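Local coordinates for protein acyl-coenzyme A oxidase 3 (Yarrowia lipolytica, PDB 5YS9) that oxidises acyl-CoA thioesters to trans-2-enoyl-CoA with FAD as cofactor, reducing oxygen to hydrogen peroxide in peroxisomal fatty acid beta-oxidation, at residues D185-W199 with G262-M276. Sequence-based numbering, arbitrary orientation.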
# COMPACT_ATOMS: atom_id res chain seq x y z
N ASP A 185 12.35 50.54 1.98
CA ASP A 185 12.11 49.83 0.73
C ASP A 185 12.33 48.32 0.85
O ASP A 185 12.99 47.71 0.03
CB ASP A 185 12.95 50.41 -0.39
CG ASP A 185 12.39 50.11 -1.74
OD1 ASP A 185 11.17 49.92 -1.84
OD2 ASP A 185 13.16 50.05 -2.69
N GLU A 186 11.79 47.74 1.92
CA GLU A 186 11.98 46.35 2.27
C GLU A 186 10.65 45.61 2.50
O GLU A 186 9.61 46.21 2.71
CB GLU A 186 12.83 46.29 3.54
CG GLU A 186 14.30 46.67 3.33
CD GLU A 186 15.15 46.48 4.59
OE1 GLU A 186 14.68 46.83 5.70
OE2 GLU A 186 16.27 45.95 4.49
N PHE A 187 10.71 44.28 2.41
CA PHE A 187 9.68 43.42 2.99
C PHE A 187 10.18 42.82 4.31
O PHE A 187 11.34 42.47 4.42
CB PHE A 187 9.25 42.31 2.05
CG PHE A 187 8.52 42.79 0.85
CD1 PHE A 187 7.22 43.26 0.97
CD2 PHE A 187 9.13 42.79 -0.41
CE1 PHE A 187 6.54 43.70 -0.15
CE2 PHE A 187 8.46 43.24 -1.52
CZ PHE A 187 7.15 43.70 -1.40
N ILE A 188 9.28 42.74 5.28
CA ILE A 188 9.46 41.97 6.48
C ILE A 188 8.72 40.63 6.30
O ILE A 188 7.48 40.61 6.27
CB ILE A 188 8.90 42.69 7.71
CG1 ILE A 188 9.58 44.07 7.86
CG2 ILE A 188 9.11 41.85 8.97
CD1 ILE A 188 9.10 44.85 9.10
N ILE A 189 9.48 39.54 6.23
CA ILE A 189 8.94 38.19 6.18
C ILE A 189 8.78 37.62 7.60
O ILE A 189 9.77 37.56 8.36
CB ILE A 189 9.82 37.22 5.38
CG1 ILE A 189 10.22 37.83 4.00
CG2 ILE A 189 9.09 35.89 5.24
CD1 ILE A 189 9.07 38.40 3.19
N ASN A 190 7.55 37.24 7.96
CA ASN A 190 7.25 36.82 9.31
C ASN A 190 6.32 35.61 9.37
O ASN A 190 5.30 35.54 8.68
CB ASN A 190 6.70 37.97 10.19
CG ASN A 190 6.75 37.65 11.68
OD1 ASN A 190 7.85 37.55 12.28
ND2 ASN A 190 5.58 37.44 12.27
N THR A 191 6.71 34.68 10.24
CA THR A 191 5.91 33.53 10.59
C THR A 191 5.15 33.90 11.91
O THR A 191 5.74 33.89 12.97
CB THR A 191 6.85 32.30 10.84
OG1 THR A 191 7.73 32.06 9.71
CG2 THR A 191 6.03 31.05 11.15
N PRO A 192 3.84 34.18 11.86
CA PRO A 192 3.16 34.70 13.09
C PRO A 192 2.95 33.73 14.30
O PRO A 192 2.98 34.14 15.44
CB PRO A 192 1.82 35.20 12.56
CG PRO A 192 1.57 34.34 11.33
CD PRO A 192 2.92 34.10 10.71
N ASN A 193 2.73 32.46 13.98
CA ASN A 193 2.63 31.40 14.95
C ASN A 193 3.33 30.19 14.40
O ASN A 193 3.64 30.13 13.23
CB ASN A 193 1.18 31.11 15.33
CG ASN A 193 0.40 30.46 14.22
OD1 ASN A 193 -0.25 31.13 13.45
ND2 ASN A 193 0.45 29.16 14.14
N THR A 194 3.62 29.23 15.26
CA THR A 194 4.38 28.06 14.85
C THR A 194 3.61 27.15 13.90
O THR A 194 4.17 26.32 13.22
CB THR A 194 5.08 27.32 16.03
OG1 THR A 194 4.71 25.94 16.05
CG2 THR A 194 4.78 27.94 17.35
N GLY A 195 2.30 27.35 13.85
CA GLY A 195 1.44 26.70 12.89
C GLY A 195 1.79 27.07 11.46
O GLY A 195 1.59 26.31 10.55
N ALA A 196 2.30 28.28 11.27
CA ALA A 196 2.61 28.77 9.94
C ALA A 196 4.06 28.48 9.59
O ALA A 196 4.59 29.02 8.65
CB ALA A 196 2.31 30.25 9.83
N THR A 197 4.70 27.64 10.39
CA THR A 197 6.05 27.23 10.08
C THR A 197 6.05 26.52 8.75
O THR A 197 5.26 25.62 8.52
CB THR A 197 6.57 26.24 11.15
OG1 THR A 197 6.66 26.89 12.41
CG2 THR A 197 7.92 25.71 10.81
N LYS A 198 6.96 26.91 7.87
CA LYS A 198 7.16 26.20 6.63
C LYS A 198 7.53 24.74 6.96
O LYS A 198 8.17 24.46 8.03
CB LYS A 198 8.21 26.85 5.74
CG LYS A 198 7.92 28.25 5.29
CD LYS A 198 6.60 28.35 4.52
CE LYS A 198 6.41 29.69 3.82
NZ LYS A 198 5.06 29.82 3.17
N TRP A 199 7.05 23.83 6.09
CA TRP A 199 7.07 22.42 6.37
C TRP A 199 7.21 21.64 5.11
O TRP A 199 6.70 22.03 4.08
CB TRP A 199 5.79 21.97 7.11
CG TRP A 199 6.07 20.78 8.04
CD1 TRP A 199 5.91 19.46 7.74
CD2 TRP A 199 6.63 20.82 9.35
NE1 TRP A 199 6.33 18.67 8.80
CE2 TRP A 199 6.75 19.49 9.81
CE3 TRP A 199 7.03 21.85 10.20
CZ2 TRP A 199 7.24 19.17 11.08
CZ3 TRP A 199 7.53 21.52 11.48
CH2 TRP A 199 7.62 20.20 11.90
N GLY A 262 13.06 20.15 5.43
CA GLY A 262 13.24 20.88 6.62
C GLY A 262 12.06 21.77 6.85
O GLY A 262 11.30 22.03 5.91
N TRP A 263 11.92 22.20 8.11
CA TRP A 263 10.99 23.25 8.51
C TRP A 263 11.71 24.56 8.54
O TRP A 263 12.89 24.57 8.79
CB TRP A 263 10.40 23.00 9.90
CG TRP A 263 11.37 22.84 11.02
CD1 TRP A 263 11.89 21.67 11.45
CD2 TRP A 263 11.92 23.85 11.87
NE1 TRP A 263 12.73 21.86 12.49
CE2 TRP A 263 12.77 23.19 12.79
CE3 TRP A 263 11.79 25.23 11.96
CZ2 TRP A 263 13.47 23.86 13.80
CZ3 TRP A 263 12.49 25.92 12.97
CH2 TRP A 263 13.31 25.23 13.87
N ILE A 264 11.01 25.66 8.29
CA ILE A 264 11.58 27.00 8.40
C ILE A 264 10.62 27.95 9.13
O ILE A 264 9.42 27.99 8.86
CB ILE A 264 11.89 27.63 7.02
CG1 ILE A 264 12.46 26.59 6.02
CG2 ILE A 264 12.86 28.82 7.19
CD1 ILE A 264 12.63 27.13 4.61
N GLN A 265 11.17 28.74 10.04
CA GLN A 265 10.52 29.90 10.60
C GLN A 265 11.32 31.16 10.26
O GLN A 265 12.56 31.14 10.32
CB GLN A 265 10.44 29.76 12.09
CG GLN A 265 9.78 28.46 12.53
CD GLN A 265 9.62 28.41 14.00
OE1 GLN A 265 10.36 29.04 14.69
NE2 GLN A 265 8.63 27.70 14.48
N PHE A 266 10.58 32.23 9.90
CA PHE A 266 11.10 33.58 9.67
C PHE A 266 10.60 34.50 10.76
O PHE A 266 9.41 34.57 11.01
CB PHE A 266 10.56 34.14 8.36
CG PHE A 266 10.77 33.24 7.19
CD1 PHE A 266 9.83 32.24 6.88
CD2 PHE A 266 11.86 33.41 6.37
CE1 PHE A 266 10.02 31.40 5.80
CE2 PHE A 266 12.05 32.57 5.26
CZ PHE A 266 11.14 31.56 5.00
N THR A 267 11.49 35.23 11.38
CA THR A 267 11.11 36.20 12.40
C THR A 267 11.69 37.54 11.99
O THR A 267 12.93 37.74 12.00
CB THR A 267 11.62 35.77 13.78
OG1 THR A 267 11.25 34.40 14.03
CG2 THR A 267 11.04 36.69 14.88
N ASN A 268 10.81 38.42 11.53
CA ASN A 268 11.18 39.78 11.18
C ASN A 268 12.37 39.88 10.26
O ASN A 268 13.22 40.74 10.41
CB ASN A 268 11.34 40.60 12.46
CG ASN A 268 10.05 40.57 13.28
OD1 ASN A 268 8.95 40.85 12.76
ND2 ASN A 268 10.16 40.15 14.55
N VAL A 269 12.38 39.01 9.27
CA VAL A 269 13.49 38.94 8.32
C VAL A 269 13.29 40.05 7.27
O VAL A 269 12.24 40.16 6.64
CB VAL A 269 13.53 37.56 7.67
CG1 VAL A 269 14.52 37.50 6.54
CG2 VAL A 269 13.86 36.54 8.73
N ARG A 270 14.32 40.86 7.12
CA ARG A 270 14.26 42.04 6.31
C ARG A 270 14.81 41.66 4.94
O ARG A 270 15.91 41.14 4.86
CB ARG A 270 15.07 43.15 6.99
CG ARG A 270 14.47 43.70 8.30
CD ARG A 270 14.44 45.24 8.27
NE ARG A 270 13.87 45.93 9.45
CZ ARG A 270 13.24 47.12 9.43
NH1 ARG A 270 13.04 47.81 8.29
NH2 ARG A 270 12.77 47.64 10.56
N ILE A 271 14.03 41.85 3.88
CA ILE A 271 14.55 41.66 2.52
C ILE A 271 14.28 42.89 1.65
O ILE A 271 13.29 43.58 1.88
CB ILE A 271 13.98 40.40 1.80
CG1 ILE A 271 12.48 40.49 1.62
CG2 ILE A 271 14.35 39.11 2.53
CD1 ILE A 271 11.96 39.42 0.70
N PRO A 272 15.12 43.16 0.63
CA PRO A 272 14.75 44.29 -0.25
C PRO A 272 13.43 44.00 -1.00
O PRO A 272 13.12 42.84 -1.25
CB PRO A 272 15.95 44.40 -1.21
CG PRO A 272 17.07 43.61 -0.58
CD PRO A 272 16.36 42.50 0.17
N ARG A 273 12.66 45.04 -1.32
CA ARG A 273 11.50 44.95 -2.24
C ARG A 273 11.79 44.14 -3.54
O ARG A 273 10.94 43.37 -4.05
CB ARG A 273 11.04 46.35 -2.66
CG ARG A 273 9.70 46.44 -3.38
CD ARG A 273 9.35 47.89 -3.78
NE ARG A 273 9.83 48.14 -5.14
CZ ARG A 273 10.92 48.82 -5.48
NH1 ARG A 273 11.25 48.90 -6.76
NH2 ARG A 273 11.67 49.43 -4.58
N GLN A 274 12.99 44.32 -4.07
CA GLN A 274 13.36 43.72 -5.34
C GLN A 274 13.42 42.17 -5.29
O GLN A 274 13.59 41.51 -6.34
CB GLN A 274 14.70 44.30 -5.82
CG GLN A 274 14.68 45.77 -6.21
CD GLN A 274 14.84 46.78 -5.07
OE1 GLN A 274 14.87 46.44 -3.88
NE2 GLN A 274 14.92 48.05 -5.44
N ASN A 275 13.32 41.61 -4.08
CA ASN A 275 13.43 40.18 -3.91
C ASN A 275 12.13 39.51 -4.19
O ASN A 275 12.12 38.32 -4.45
CB ASN A 275 13.91 39.80 -2.51
CG ASN A 275 15.42 39.81 -2.38
OD1 ASN A 275 15.97 39.12 -1.52
ND2 ASN A 275 16.10 40.56 -3.20
N MET A 276 11.04 40.26 -4.10
CA MET A 276 9.74 39.80 -4.57
C MET A 276 9.82 39.61 -6.04
O MET A 276 10.27 40.51 -6.75
CB MET A 276 8.66 40.82 -4.30
CG MET A 276 7.30 40.44 -4.86
SD MET A 276 6.05 41.69 -4.47
CE MET A 276 4.70 41.11 -5.52
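In the beta-sheet middle domain of this acyl-CoA oxidase, strand 262-272, broken by a short irregularity at Thr267 and Asn268, pairs antiparallel with two successive strands, 186-190 and 198-201. Phe187 with Ile271 and Ile189 with Val269 are hydrogen-bonded pairs, and Lys198 with Ile264 resumes the ladder beyond the 191-197 loop. Where the first strand ends, Thr191 grips Phe266 twice: its N donates to Phe266 O (2.8 Å), while Thr191 OG1, set beside its own backbone N (chi1 -54°), accepts from Phe266 N at 2.9 Å. Asn268 N donates to a lone pair of Asn190 OD1, in the plane of that amide. In the loop, Thr197 OG1 takes a hydrogen bond from Gln265 NE2 (3.0 Å) and gives one to Thr194 O. On the side of the sheet that carries Phe187, Ile189, Val269 and Ile271, Ile189 CG2 lies over the Phe266 ring, 4.0 Å from its centroid, with Ile264 CG2 across the ring and Lys198 CG at the edge. Phe187 turns its ring edge to Arg273 O and makes an oblique Met-aromatic contact with Met276 SD, 4.8 Å from the ring centroid. At the far end Arg273 NH2 forms a salt bridge with the Asp185 carboxylate, bonding to the syn lone pair of OD1 at 2.8 Å with the two planar groups nearly coplanar; Arg273 NE bonds Val283 O. Were Arg273 replaced by an alanine, the Asp185 carboxylate would probably lose its cationic mate and Val283 O this donor. Arg270 NH1 forms a second salt bridge, to Glu186 OE1 (3.2 Å), an oxygen also hydrogen-bonded to Thr184 OG1. Strand 177-181 flanks 186-190, strand 245-249 pairs with 262-272, Phe187, Ile189 and Phe266 pack on strand 210-219, and Trp199, whose side chain is about 7 Å from a bound FAD, meets His433 of the second subunit edge-to-face.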